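Local coordinates for gene 2 protein (Enterobacteria phage Sf6, PDB 5C12) that serves as the large terminase subunit of phage DNA packaging, represented here by its metal-binding nuclease domain, whose active site holds magnesium ions, at residues E208-L211 with E212-F215. The protein carries 1 engineered substitution. Numbering follows the deposited sequence.
Sequences EKML and EKLF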
# COMPACT_ATOMS: atom_id res chain seq x y z
N GLU A 208 13.49 9.49 7.67
CA GLU A 208 14.27 8.26 7.73
C GLU A 208 13.66 7.21 8.68
O GLU A 208 13.61 6.03 8.35
CB GLU A 208 15.70 8.59 8.16
CG GLU A 208 16.66 7.45 7.96
CD GLU A 208 18.09 7.88 8.19
OE1 GLU A 208 18.31 8.82 8.97
OE2 GLU A 208 19.00 7.28 7.57
N LYS A 209 13.22 7.65 9.85
CA LYS A 209 12.74 6.73 10.88
C LYS A 209 11.51 5.96 10.38
O LYS A 209 11.46 4.73 10.46
CB LYS A 209 12.40 7.51 12.15
CG LYS A 209 11.62 6.75 13.20
CD LYS A 209 12.51 5.89 14.06
CE LYS A 209 11.89 5.69 15.44
NZ LYS A 209 12.63 4.68 16.24
N MET A 210 10.54 6.68 9.85
CA MET A 210 9.34 6.02 9.36
C MET A 210 9.62 5.19 8.11
O MET A 210 9.00 4.15 7.88
CB MET A 210 8.21 7.04 9.11
CG MET A 210 7.58 7.64 10.38
SD MET A 210 7.11 6.38 11.58
CE MET A 210 5.96 5.43 10.64
N LEU A 211 10.55 5.64 7.27
CA LEU A 211 10.88 4.87 6.08
C LEU A 211 11.47 3.51 6.48
O LEU A 211 11.12 2.49 5.90
CB LEU A 211 11.84 5.65 5.18
CG LEU A 211 12.12 5.05 3.81
CD1 LEU A 211 10.85 4.93 3.00
CD2 LEU A 211 13.18 5.89 3.07
N GLU A 212 12.38 3.51 7.45
CA GLU A 212 12.97 2.28 7.98
C GLU A 212 11.90 1.36 8.58
O GLU A 212 11.95 0.14 8.40
CB GLU A 212 14.05 2.58 9.03
CG GLU A 212 14.63 1.32 9.63
CD GLU A 212 15.09 0.35 8.56
OE1 GLU A 212 15.79 0.83 7.64
OE2 GLU A 212 14.75 -0.86 8.62
N LYS A 213 10.93 1.92 9.31
CA LYS A 213 9.87 1.08 9.87
C LYS A 213 9.06 0.42 8.77
O LYS A 213 8.72 -0.78 8.85
CB LYS A 213 8.91 1.90 10.77
CG LYS A 213 9.53 2.42 12.04
CD LYS A 213 8.42 2.82 13.00
CE LYS A 213 8.94 3.35 14.29
NZ LYS A 213 7.85 3.30 15.32
N LEU A 214 8.74 1.18 7.73
CA LEU A 214 8.02 0.65 6.58
C LEU A 214 8.81 -0.49 5.95
O LEU A 214 8.27 -1.56 5.66
CB LEU A 214 7.78 1.73 5.54
CG LEU A 214 7.26 1.23 4.20
CD1 LEU A 214 5.82 0.78 4.31
CD2 LEU A 214 7.43 2.28 3.08
N PHE A 215 10.10 -0.26 5.71
CA PHE A 215 10.91 -1.26 5.05
C PHE A 215 10.97 -2.56 5.84
O PHE A 215 10.96 -3.65 5.26
CB PHE A 215 12.32 -0.73 4.82
CG PHE A 215 12.42 0.33 3.74
CD1 PHE A 215 11.31 0.80 3.07
CD2 PHE A 215 13.66 0.83 3.39
CE1 PHE A 215 11.44 1.75 2.07
CE2 PHE A 215 13.78 1.78 2.39
CZ PHE A 215 12.69 2.24 1.73
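Leu211 lies over one face of the Phe215 ring, one helical turn further on. Its CG sits 3.9 Å from the ring centroid and 27° off the ring normal, a CH-pi contact displaced toward the rim, while Leu211 CD1 closes to 3.4 Å from Phe215 CE1. The ring meets this branch because Phe215 CG stands beside its own backbone N (chi1 -72°), which sends the aromatic group back along the helix toward Leu211. The Leu211 carbonyl O lies over a ring face as well and accepts a hydrogen bond from Phe215 N, 2.9 Å from Leu211 O; Glu212 N to Glu208 O, Lys213 N to Lys209 O and Leu214 N to Met210 O continue the i to i+4 ladder of helix 208-218 in the nuclease domain. The buried side of this amphipathic helix carries Leu211, Leu214 and Phe215: Phe201 of strand 200-201 meets the Phe215 ring edge-to-face, and Leu250 and Leu254 of helix 249-256, the helix bearing the metal ligand Asp252, pack on Leu214. On another side Lys213 runs extended beyond CG, its CD 4.1 Å from Met210 SD and its CE 3.9 Å from CE of Lys209, whose chain bends at chi2 (82°). The two ammonium groups, NZ of Lys209 and NZ of Lys213, remain 5.1 Å apart, and a salt bridge from Lys213 to Glu76 probably offsets their repulsion.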